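Local coordinates for protein EF-P arginine 32 rhamnosyl-transferase (Pseudomonas putida KT2440, PDB 5NV8) that belongs to the EarP family of rhamnosyltransferases and holds 2'-deoxy-thymidine-beta-L-rhamnose in a pocket lined partly by strand ends of a mixed beta sheet, at residues L200-Y206 against C278-R284; P224-P230 against A257-L263; Q293-P298 against A365-G369. All blocks are in the same frame, centred on the assembly; numbering follows the deposited sequence.

Interactions 1 and 2 are two strand pairings of one mixed sheet. Strands 199-203 and 225-230 are neighbours in it, so the contact centres lie only about 10 Å apart and touch through backbone bonds such as I201 O to L228 N. Along the chain, both segments of interaction 2 fall between those of interaction 1. Interaction 3 comes later, joining the end of helix 287-295 to helix 358-373; its centre is about 13 Å from that of interaction 1, which it meets where N281 bonds to P298, and about 22 Å from that of interaction 2. Together they connect the sheet, the TRH pocket at its strand ends and helix 358-373, which packs against the end of helix 287-295.

Interaction 1 (L200-Y206 against C278-R284). With TRH (2'-deoxy-thymidine-beta-L-rhamnose), chain B.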
loop_
_atom_site.group_PDB
_atom_site.type_symbol
_atom_site.label_atom_id
_atom_site.label_comp_id
_atom_site.label_asym_id
_atom_site.label_seq_id
_atom_site.Cartn_x
_atom_site.Cartn_y
_atom_site.Cartn_z
ATOM N N LEU A 200 12.939 0.305 -10.928
ATOM C CA LEU A 200 12.885 -0.124 -9.533
ATOM C C LEU A 200 11.443 -0.493 -9.208
ATOM O O LEU A 200 10.541 0.334 -9.373
ATOM C CB LEU A 200 13.395 0.984 -8.603
ATOM C CG LEU A 200 13.897 0.641 -7.191
ATOM C CD1 LEU A 200 15.061 -0.352 -7.228
ATOM C CD2 LEU A 200 14.280 1.884 -6.377
ATOM N N ILE A 201 11.225 -1.736 -8.779
ATOM C CA ILE A 201 9.899 -2.288 -8.527
ATOM C C ILE A 201 9.885 -2.892 -7.131
ATOM O O ILE A 201 10.713 -3.754 -6.817
ATOM C CB ILE A 201 9.511 -3.356 -9.571
ATOM C CG1 ILE A 201 9.491 -2.769 -10.983
ATOM C CG2 ILE A 201 8.172 -3.995 -9.197
ATOM C CD1 ILE A 201 9.182 -3.813 -12.050
ATOM N N SER A 202 8.973 -2.425 -6.289
ATOM C CA SER A 202 8.709 -3.067 -5.010
ATOM C C SER A 202 7.536 -4.024 -5.169
ATOM O O SER A 202 6.546 -3.707 -5.836
ATOM C CB SER A 202 8.412 -2.047 -3.902
ATOM O OG SER A 202 7.170 -1.391 -4.098
ATOM N N LEU A 203 7.648 -5.203 -4.565
ATOM C CA LEU A 203 6.591 -6.204 -4.643
ATOM C C LEU A 203 6.298 -6.732 -3.250
ATOM O O LEU A 203 7.193 -7.252 -2.572
ATOM C CB LEU A 203 6.965 -7.349 -5.591
ATOM C CG LEU A 203 6.261 -8.682 -5.344
ATOM C CD1 LEU A 203 4.796 -8.575 -5.743
ATOM C CD2 LEU A 203 6.928 -9.791 -6.134
ATOM N N PHE A 204 5.044 -6.604 -2.831
ATOM C CA PHE A 204 4.582 -7.038 -1.518
ATOM C C PHE A 204 3.175 -7.588 -1.713
ATOM O O PHE A 204 2.232 -6.819 -1.934
ATOM C CB PHE A 204 4.603 -5.875 -0.524
ATOM C CG PHE A 204 3.834 -6.130 0.742
ATOM C CD1 PHE A 204 4.257 -7.081 1.658
ATOM C CD2 PHE A 204 2.695 -5.397 1.024
ATOM C CE1 PHE A 204 3.545 -7.304 2.829
ATOM C CE2 PHE A 204 1.981 -5.612 2.190
ATOM C CZ PHE A 204 2.405 -6.568 3.094
ATOM N N ALA A 205 3.035 -8.909 -1.660
ATOM C CA ALA A 205 1.769 -9.551 -1.993
ATOM C C ALA A 205 1.671 -10.880 -1.252
ATOM O O ALA A 205 2.520 -11.216 -0.421
ATOM C CB ALA A 205 1.644 -9.730 -3.511
ATOM N N TYR A 206 0.618 -11.633 -1.556
ATOM C CA TYR A 206 0.438 -12.983 -1.045
ATOM C C TYR A 206 1.096 -13.966 -2.015
ATOM O O TYR A 206 1.975 -13.590 -2.796
ATOM C CB TYR A 206 -1.054 -13.269 -0.840
ATOM C CG TYR A 206 -1.810 -12.169 -0.130
ATOM C CD1 TYR A 206 -1.830 -12.093 1.257
ATOM C CD2 TYR A 206 -2.508 -11.208 -0.849
ATOM C CE1 TYR A 206 -2.523 -11.089 1.907
ATOM C CE2 TYR A 206 -3.200 -10.201 -0.210
ATOM C CZ TYR A 206 -3.207 -10.147 1.166
ATOM O OH TYR A 206 -3.897 -9.140 1.798
ATOM N N CYS A 278 10.487 3.801 -5.730
ATOM C CA CYS A 278 10.399 2.884 -6.856
ATOM C C CYS A 278 9.503 3.448 -7.957
ATOM O O CYS A 278 8.621 4.275 -7.716
ATOM C CB CYS A 278 9.857 1.528 -6.391
ATOM S SG CYS A 278 10.703 0.806 -4.988
ATOM N N ASP A 279 9.731 2.972 -9.183
ATOM C CA ASP A 279 8.930 3.392 -10.325
ATOM C C ASP A 279 7.658 2.570 -10.492
ATOM O O ASP A 279 6.794 2.951 -11.291
ATOM C CB ASP A 279 9.766 3.319 -11.608
ATOM C CG ASP A 279 11.098 4.028 -11.470
ATOM O OD1 ASP A 279 11.100 5.246 -11.188
ATOM O OD2 ASP A 279 12.144 3.362 -11.626
ATOM N N PHE A 280 7.524 1.465 -9.760
ATOM C CA PHE A 280 6.328 0.631 -9.802
ATOM C C PHE A 280 6.210 -0.100 -8.474
ATOM O O PHE A 280 7.175 -0.724 -8.022
ATOM C CB PHE A 280 6.387 -0.368 -10.963
ATOM C CG PHE A 280 5.107 -1.126 -11.176
ATOM C CD1 PHE A 280 4.010 -0.510 -11.757
ATOM C CD2 PHE A 280 5.004 -2.458 -10.804
ATOM C CE1 PHE A 280 2.830 -1.206 -11.957
ATOM C CE2 PHE A 280 3.828 -3.160 -11.002
ATOM C CZ PHE A 280 2.739 -2.532 -11.578
ATOM N N ASN A 281 5.037 -0.024 -7.851
ATOM C CA ASN A 281 4.827 -0.575 -6.518
ATOM C C ASN A 281 3.687 -1.584 -6.552
ATOM O O ASN A 281 2.539 -1.220 -6.825
ATOM C CB ASN A 281 4.529 0.534 -5.507
ATOM C CG ASN A 281 5.701 1.481 -5.322
ATOM O OD1 ASN A 281 6.733 1.112 -4.757
ATOM N ND2 ASN A 281 5.538 2.717 -5.779
ATOM N N ALA A 282 4.000 -2.840 -6.253
ATOM C CA ALA A 282 3.004 -3.900 -6.164
ATOM C C ALA A 282 2.648 -4.097 -4.694
ATOM O O ALA A 282 3.467 -4.589 -3.912
ATOM C CB ALA A 282 3.528 -5.193 -6.787
ATOM N N VAL A 283 1.428 -3.709 -4.319
ATOM C CA VAL A 283 0.983 -3.796 -2.931
ATOM C C VAL A 283 -0.166 -4.788 -2.815
ATOM O O VAL A 283 -0.519 -5.465 -3.786
ATOM C CB VAL A 283 0.571 -2.416 -2.386
ATOM C CG1 VAL A 283 1.804 -1.614 -1.981
ATOM C CG2 VAL A 283 -0.257 -1.665 -3.419
ATOM N N ARG A 284 -0.767 -4.867 -1.630
ATOM C CA ARG A 284 -1.801 -5.856 -1.353
ATOM C C ARG A 284 -2.663 -5.359 -0.200
ATOM O O ARG A 284 -2.415 -4.297 0.380
ATOM C CB ARG A 284 -1.180 -7.209 -1.006
ATOM C CG ARG A 284 -0.509 -7.194 0.353
ATOM C CD ARG A 284 -0.214 -8.578 0.881
ATOM N NE ARG A 284 -0.148 -8.577 2.338
ATOM C CZ ARG A 284 0.553 -9.449 3.053
ATOM N NH1 ARG A 284 1.255 -10.392 2.440
ATOM N NH2 ARG A 284 0.559 -9.372 4.376
HETATM O O4P TRH B . -2.422 -8.287 3.424
HETATM P P2 TRH B . -2.327 -7.178 4.407
HETATM O O3P TRH B . -1.198 -7.460 5.532
HETATM O O1 TRH B . -3.722 -6.897 5.161
HETATM C C1 TRH B . -4.854 -7.727 4.829
HETATM C C2 TRH B . -6.123 -7.228 5.535
HETATM O O2 TRH B . -5.826 -6.721 6.837
HETATM C C3 TRH B . -7.116 -8.382 5.716
HETATM O O3 TRH B . -6.746 -9.155 6.866
HETATM C C4 TRH B . -7.077 -9.273 4.492
HETATM O O4 TRH B . -7.378 -8.484 3.326
HETATM O OPP TRH B . -1.877 -5.807 3.678
HETATM P P TRH B . -2.070 -4.409 4.432
HETATM O O1P TRH B . -3.486 -4.083 4.732
HETATM O O2P TRH B . -1.381 -3.273 3.516
HETATM O "O5'" TRH B . -1.158 -4.454 5.757
HETATM C "C5'" TRH B . 0.255 -4.285 5.654
HETATM C "C4'" TRH B . 0.707 -3.357 6.768
HETATM O "O4'" TRH B . 2.119 -3.629 6.982
HETATM C "C3'" TRH B . 0.661 -1.928 6.263
HETATM O "O3'" TRH B . 0.838 -1.029 7.365
HETATM C "C2'" TRH B . 1.921 -1.937 5.429
HETATM C "C1'" TRH B . 2.800 -2.424 6.554
HETATM N N11 TRH B . 4.195 -2.723 6.163
HETATM C C21 TRH B . 5.188 -2.190 6.886
HETATM O O21 TRH B . 4.936 -1.461 7.843
HETATM N N31 TRH B . 6.514 -2.455 6.560
HETATM C C41 TRH B . 6.830 -3.276 5.484
HETATM O O41 TRH B . 8.011 -3.492 5.216
HETATM C C51 TRH B . 5.805 -3.834 4.734
HETATM C C5A TRH B . 6.110 -4.657 3.657
HETATM C C61 TRH B . 4.481 -3.564 5.071
HETATM O O HOH W 1 5.403 -2.925 -2.207
#
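R284 lies between the rings of F204 and Y206, and this sandwich carries the guanidinium to one phosphate of TRH, that of P2. The guanidinium stacks flat on Y206, with planes 3° apart and centres separated by 4.3 Å; CD of R284 also sits over the middle of that ring, a CH-pi contact at 3.5 Å from the centroid. F204 covers the other guanidinium face less squarely, its ring tilted by 33° and its CZ nearest NE. On its face turned from R284, the F204 ring receives the methyl C5A of TRH. Held this way, R284 NH2 gives an almost straight hydrogen bond to TRH O3P (2.8 Å), while NH1 makes only a weak one to A205 O. The bonds of R284 NE and Y206 OH to TRH O4P are less certain, the first being poorly angled and the second implausibly short. Behind this first shell, Y206 N bonds to H302 ND1 and R284 N to S288 OG.

These residues extend from two parallel strands, 200-203 and 280-284, central in a Rossmann-like sheet whose C-terminal strand ends line the pocket, as in glycosyltransferases of the GT-B type. The ladder alternates: S202 N bonds to F280 O, A282 N to S202 O at 2.7 Å, and F204 N to A282 O. L200 O starts it by accepting from both D279 N and F280 N, and L200 N donates in turn to D279 OD2. On the face bearing S202 and N281, the serine OG, placed between its own N and carbonyl carbon (chi1 69°), donates in plane to a lone pair of N281 OD1 at 2.6 Å. One water joins the same OG to A282 O. N281 ND2 is bonded to L275 O, which fixes the amide's orientation. On the other face I201 CG2 meets the F280 ring at its edge, 3.9 Å from CD2.

Interaction 2 (P224-P230 against A257-L263); sequences PCHLLVP and ALTVQVL
C225 O is gripped by T259 N, at 2.8 Å and nearly in line with the carbonyl, and by a water that donates to it at 3.2 Å. The water is also hydrogen-bonded to T259 OG1, which has a protein partner in T254 OG1. The same strand pair continues with C225 N to A257 O and L227 N to T259 O; Q261 N to L227 O is weak, while V229 N to Q261 O is sound at 2.7 Å.

Six parallel bridges, C225-L258 through P230-L263, join strands whose axes cross at -28°. They belong to a Rossmann-like sheet in which strands 258-263, 225-230 and 199-203 lie in reverse chain order, the chain passing through helix 235-242 and the antiparallel edge strand 252-255 between the first two. P230, at the C-terminal end of its strand, touches TRH.

On the face of H226, L228, T259 and Q261, the extended glutamine chain brings OE1 to H226 NE2, which donates at 3.0 Å and 148°, arriving tilted from the amide plane. H226 ND1 bonds to V195 N, so both ring nitrogens are engaged and the ring rotation is fixed. L228 runs alongside Q261, and its CB meets L263 CD1 at 3.7 Å. The opposite face is apolar: L258 CD2 reaches C225 SG at 3.6 Å and also touches L227 CB. Helices 211-220 and 235-242 cover this side, through L218 and L238 among others.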
loop_
_atom_site.group_PDB
_atom_site.type_symbol
_atom_site.label_atom_id
_atom_site.label_comp_id
_atom_site.label_asym_id
_atom_site.label_seq_id
_atom_site.Cartn_x
_atom_site.Cartn_y
_atom_site.Cartn_z
ATOM N N PRO A 224 17.357 -3.381 -17.662
ATOM C CA PRO A 224 17.488 -4.035 -16.356
ATOM C C PRO A 224 16.340 -3.691 -15.419
ATOM O O PRO A 224 15.688 -2.651 -15.531
ATOM C CB PRO A 224 18.818 -3.496 -15.819
ATOM C CG PRO A 224 19.014 -2.199 -16.530
ATOM C CD PRO A 224 18.424 -2.392 -17.897
ATOM N N CYS A 225 16.103 -4.598 -14.474
ATOM C CA CYS A 225 15.093 -4.412 -13.441
ATOM C C CYS A 225 15.703 -4.731 -12.085
ATOM O O CYS A 225 16.393 -5.746 -11.932
ATOM C CB CYS A 225 13.864 -5.293 -13.693
ATOM S SG CYS A 225 12.647 -5.296 -12.343
ATOM N N HIS A 226 15.450 -3.860 -11.107
ATOM C CA HIS A 226 15.869 -4.060 -9.724
ATOM C C HIS A 226 14.614 -4.219 -8.875
ATOM O O HIS A 226 13.862 -3.257 -8.685
ATOM C CB HIS A 226 16.727 -2.894 -9.235
ATOM C CG HIS A 226 17.552 -3.215 -8.026
ATOM N ND1 HIS A 226 18.756 -2.598 -7.761
ATOM C CD2 HIS A 226 17.348 -4.092 -7.015
ATOM C CE1 HIS A 226 19.257 -3.081 -6.638
ATOM N NE2 HIS A 226 18.422 -3.989 -6.165
ATOM N N LEU A 227 14.391 -5.430 -8.371
ATOM C CA LEU A 227 13.193 -5.764 -7.612
ATOM C C LEU A 227 13.526 -5.834 -6.128
ATOM O O LEU A 227 14.437 -6.563 -5.724
ATOM C CB LEU A 227 12.605 -7.094 -8.091
ATOM C CG LEU A 227 11.307 -7.600 -7.455
ATOM C CD1 LEU A 227 10.112 -6.815 -7.957
ATOM C CD2 LEU A 227 11.117 -9.086 -7.733
ATOM N N LEU A 228 12.789 -5.075 -5.323
ATOM C CA LEU A 228 12.970 -5.040 -3.876
ATOM C C LEU A 228 11.815 -5.784 -3.224
ATOM O O LEU A 228 10.649 -5.448 -3.445
ATOM C CB LEU A 228 13.053 -3.598 -3.374
ATOM C CG LEU A 228 14.207 -2.781 -3.966
ATOM C CD1 LEU A 228 14.202 -1.346 -3.448
ATOM C CD2 LEU A 228 15.547 -3.440 -3.720
ATOM N N VAL A 229 12.143 -6.793 -2.420
ATOM C CA VAL A 229 11.171 -7.729 -1.881
ATOM C C VAL A 229 11.323 -7.763 -0.362
ATOM O O VAL A 229 12.247 -8.359 0.175
ATOM C CB VAL A 229 11.363 -9.139 -2.482
ATOM C CG1 VAL A 229 10.448 -10.136 -1.799
ATOM C CG2 VAL A 229 11.121 -9.112 -3.984
ATOM N N PRO A 230 10.412 -7.107 0.364
ATOM C CA PRO A 230 10.407 -7.243 1.824
ATOM C C PRO A 230 10.067 -8.663 2.253
ATOM O O PRO A 230 9.479 -9.449 1.506
ATOM C CB PRO A 230 9.320 -6.253 2.266
ATOM C CG PRO A 230 9.213 -5.274 1.131
ATOM C CD PRO A 230 9.473 -6.081 -0.107
ATOM N N ALA A 257 18.160 -9.756 -16.982
ATOM C CA ALA A 257 17.897 -8.343 -16.746
ATOM C C ALA A 257 17.322 -8.065 -15.365
ATOM O O ALA A 257 17.226 -6.897 -14.974
ATOM C CB ALA A 257 16.938 -7.797 -17.811
ATOM N N LEU A 258 16.942 -9.099 -14.623
ATOM C CA LEU A 258 16.284 -8.945 -13.332
ATOM C C LEU A 258 17.272 -9.238 -12.212
ATOM O O LEU A 258 17.944 -10.276 -12.222
ATOM C CB LEU A 258 15.068 -9.873 -13.232
ATOM C CG LEU A 258 14.172 -9.856 -11.983
ATOM C CD1 LEU A 258 14.655 -10.817 -10.898
ATOM C CD2 LEU A 258 14.030 -8.444 -11.430
ATOM N N THR A 259 17.355 -8.326 -11.248
ATOM C CA THR A 259 18.132 -8.526 -10.031
ATOM C C THR A 259 17.166 -8.518 -8.854
ATOM O O THR A 259 16.489 -7.514 -8.606
ATOM C CB THR A 259 19.207 -7.446 -9.868
ATOM O OG1 THR A 259 20.295 -7.715 -10.760
ATOM C CG2 THR A 259 19.732 -7.433 -8.448
ATOM N N VAL A 260 17.084 -9.640 -8.146
ATOM C CA VAL A 260 16.133 -9.825 -7.056
ATOM C C VAL A 260 16.832 -9.511 -5.741
ATOM O O VAL A 260 18.009 -9.839 -5.559
ATOM C CB VAL A 260 15.555 -11.256 -7.073
ATOM C CG1 VAL A 260 16.482 -12.256 -6.380
ATOM C CG2 VAL A 260 14.178 -11.274 -6.446
ATOM N N GLN A 261 16.117 -8.852 -4.828
ATOM C CA GLN A 261 16.687 -8.482 -3.537
ATOM C C GLN A 261 15.637 -8.618 -2.446
ATOM O O GLN A 261 14.502 -8.162 -2.614
ATOM C CB GLN A 261 17.243 -7.052 -3.548
ATOM C CG GLN A 261 18.067 -6.723 -2.305
ATOM C CD GLN A 261 18.838 -5.418 -2.419
ATOM O OE1 GLN A 261 18.525 -4.564 -3.249
ATOM N NE2 GLN A 261 19.853 -5.258 -1.576
ATOM N N VAL A 262 16.031 -9.226 -1.329
ATOM C CA VAL A 262 15.145 -9.477 -0.197
ATOM C C VAL A 262 15.377 -8.406 0.861
ATOM O O VAL A 262 16.513 -8.197 1.307
ATOM C CB VAL A 262 15.372 -10.881 0.387
ATOM C CG1 VAL A 262 14.201 -11.281 1.271
ATOM C CG2 VAL A 262 15.576 -11.894 -0.730
ATOM N N LEU A 263 14.304 -7.738 1.271
ATOM C CA LEU A 263 14.343 -6.672 2.260
ATOM C C LEU A 263 13.800 -7.147 3.604
ATOM O O LEU A 263 13.022 -8.104 3.673
ATOM C CB LEU A 263 13.524 -5.464 1.782
ATOM C CG LEU A 263 14.064 -4.655 0.601
ATOM C CD1 LEU A 263 13.201 -3.430 0.365
ATOM C CD2 LEU A 263 15.515 -4.257 0.839
HETATM O O HOH W 2 19.369 -5.608 -12.980
#

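Interaction 3 (Q293-P298 against A365-G369)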
loop_
_atom_site.group_PDB
_atom_site.type_symbol
_atom_site.label_atom_id
_atom_site.label_comp_id
_atom_site.label_asym_id
_atom_site.label_seq_id
_atom_site.Cartn_x
_atom_site.Cartn_y
_atom_site.Cartn_z
ATOM N N GLN A 293 -1.219 4.452 -3.387
ATOM C CA GLN A 293 -1.978 5.451 -4.131
ATOM C C GLN A 293 -1.495 6.859 -3.801
ATOM O O GLN A 293 -1.368 7.702 -4.697
ATOM C CB GLN A 293 -3.475 5.297 -3.847
ATOM C CG GLN A 293 -4.083 4.010 -4.408
ATOM C CD GLN A 293 -5.548 3.822 -4.043
ATOM O OE1 GLN A 293 -6.415 4.564 -4.504
ATOM N NE2 GLN A 293 -5.829 2.824 -3.212
ATOM N N TRP A 294 -1.209 7.129 -2.523
ATOM C CA TRP A 294 -0.604 8.402 -2.148
ATOM C C TRP A 294 0.815 8.544 -2.680
ATOM O O TRP A 294 1.277 9.672 -2.877
ATOM C CB TRP A 294 -0.599 8.575 -0.627
ATOM C CG TRP A 294 -1.955 8.465 0.033
ATOM C CD1 TRP A 294 -2.255 7.756 1.159
ATOM C CD2 TRP A 294 -3.184 9.084 -0.387
ATOM N NE1 TRP A 294 -3.586 7.893 1.468
ATOM C CE2 TRP A 294 -4.179 8.702 0.534
ATOM C CE3 TRP A 294 -3.536 9.924 -1.449
ATOM C CZ2 TRP A 294 -5.501 9.127 0.424
ATOM C CZ3 TRP A 294 -4.849 10.341 -1.558
ATOM C CH2 TRP A 294 -5.815 9.943 -0.627
ATOM N N ALA A 295 1.512 7.428 -2.926
ATOM C CA ALA A 295 2.859 7.496 -3.486
ATOM C C ALA A 295 2.866 8.102 -4.886
ATOM O O ALA A 295 3.868 8.701 -5.294
ATOM C CB ALA A 295 3.495 6.106 -3.510
ATOM N N GLY A 296 1.775 7.949 -5.637
ATOM C CA GLY A 296 1.644 8.590 -6.930
ATOM C C GLY A 296 2.328 7.900 -8.096
ATOM O O GLY A 296 2.268 8.423 -9.215
ATOM N N GLN A 297 2.968 6.752 -7.882
ATOM C CA GLN A 297 3.636 6.026 -8.953
ATOM C C GLN A 297 2.745 4.912 -9.486
ATOM O O GLN A 297 1.782 4.507 -8.829
ATOM C CB GLN A 297 4.961 5.437 -8.451
ATOM C CG GLN A 297 5.848 6.433 -7.731
ATOM C CD GLN A 297 6.560 7.370 -8.686
ATOM O OE1 GLN A 297 5.976 8.338 -9.174
ATOM N NE2 GLN A 297 7.832 7.090 -8.955
ATOM N N PRO A 298 3.021 4.407 -10.692
ATOM C CA PRO A 298 2.272 3.248 -11.194
ATOM C C PRO A 298 2.333 2.092 -10.205
ATOM O O PRO A 298 3.367 1.838 -9.585
ATOM C CB PRO A 298 2.984 2.909 -12.507
ATOM C CG PRO A 298 3.536 4.204 -12.966
ATOM C CD PRO A 298 3.929 4.955 -11.717
ATOM N N ALA A 365 -1.323 7.798 -12.546
ATOM C CA ALA A 365 -1.131 7.509 -11.129
ATOM C C ALA A 365 -1.007 8.791 -10.313
ATOM O O ALA A 365 -1.510 8.865 -9.186
ATOM C CB ALA A 365 0.099 6.624 -10.938
ATOM N N ARG A 366 -0.340 9.811 -10.862
ATOM C CA ARG A 366 -0.250 11.095 -10.172
ATOM C C ARG A 366 -1.616 11.756 -10.060
ATOM O O ARG A 366 -1.971 12.291 -9.002
ATOM C CB ARG A 366 0.722 12.024 -10.903
ATOM C CG ARG A 366 2.132 11.483 -11.045
ATOM C CD ARG A 366 2.871 11.537 -9.720
ATOM N NE ARG A 366 2.881 12.883 -9.157
ATOM C CZ ARG A 366 3.685 13.273 -8.173
ATOM N NH1 ARG A 366 4.546 12.417 -7.642
ATOM N NH2 ARG A 366 3.627 14.520 -7.722
ATOM N N LEU A 367 -2.396 11.729 -11.143
ATOM C CA LEU A 367 -3.689 12.403 -11.144
ATOM C C LEU A 367 -4.678 11.741 -10.193
ATOM O O LEU A 367 -5.538 12.424 -9.626
ATOM C CB LEU A 367 -4.253 12.438 -12.565
ATOM C CG LEU A 367 -3.529 13.376 -13.533
ATOM C CD1 LEU A 367 -3.655 12.890 -14.972
ATOM C CD2 LEU A 367 -4.057 14.794 -13.394
ATOM N N TRP A 368 -4.578 10.423 -10.002
ATOM C CA TRP A 368 -5.483 9.751 -9.074
ATOM C C TRP A 368 -5.192 10.146 -7.632
ATOM O O TRP A 368 -6.120 10.379 -6.848
ATOM C CB TRP A 368 -5.385 8.234 -9.238
ATOM C CG TRP A 368 -6.269 7.497 -8.278
ATOM C CD1 TRP A 368 -5.910 6.961 -7.075
ATOM C CD2 TRP A 368 -7.668 7.229 -8.435
ATOM N NE1 TRP A 368 -6.998 6.371 -6.475
ATOM C CE2 TRP A 368 -8.089 6.522 -7.289
ATOM C CE3 TRP A 368 -8.604 7.514 -9.434
ATOM C CZ2 TRP A 368 -9.405 6.094 -7.118
ATOM C CZ3 TRP A 368 -9.911 7.090 -9.260
ATOM C CH2 TRP A 368 -10.298 6.386 -8.112
ATOM N N GLY A 369 -3.912 10.218 -7.260
ATOM C CA GLY A 369 -3.570 10.620 -5.907
ATOM C C GLY A 369 -4.009 12.037 -5.591
ATOM O O GLY A 369 -4.523 12.311 -4.503
HETATM O O HOH W 3 4.967 10.024 -7.756
#
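A365, Q293 and G296 bury the most surface here, each between 53 and 57 Å². The methyl of A365 points at the turn that ends helix 287-295, where its CB lies 3.3 Å from G296 O and 3.4 Å from Q297 O. G296 is the first residue past the helix and has a positive phi of 81°, and its N still bonds back to Q293 O. Its carbonyl oxygen is also met by R366 CD at 3.2 Å, brought in by an arginine chain bent at its second and third torsions. The A365 methyl and the R366 methylene therefore both pack on this one carbonyl.

Q293 supplies the polar bond. Its side chain runs alongside W368, and OE1 accepts from W368 NE1 at 2.7 Å and 150°, in the amide plane on a lone pair. Q293 NE2 bonds to F289 O one turn back, which settles the amide's orientation, and the indole of W368 packs edge-to-face with Y322. A first torsion of 178° swings the W368 indole away from its backbone N and turns its N-H to this oxygen. At the other flank, W294 brings its ring edge to G369 O, with CZ3 at 3.6 Å, while its NE1 bonds to L164 O.

Helix 358-373 thus packs against the helix 287-295 terminus and the linker to strand 299-302; P298 leans on W358 and Q362 of helix 358-373 and bonds through its backbone to N281 of strand 280-284, while helix 169-177 touches W294, Q297 and R366.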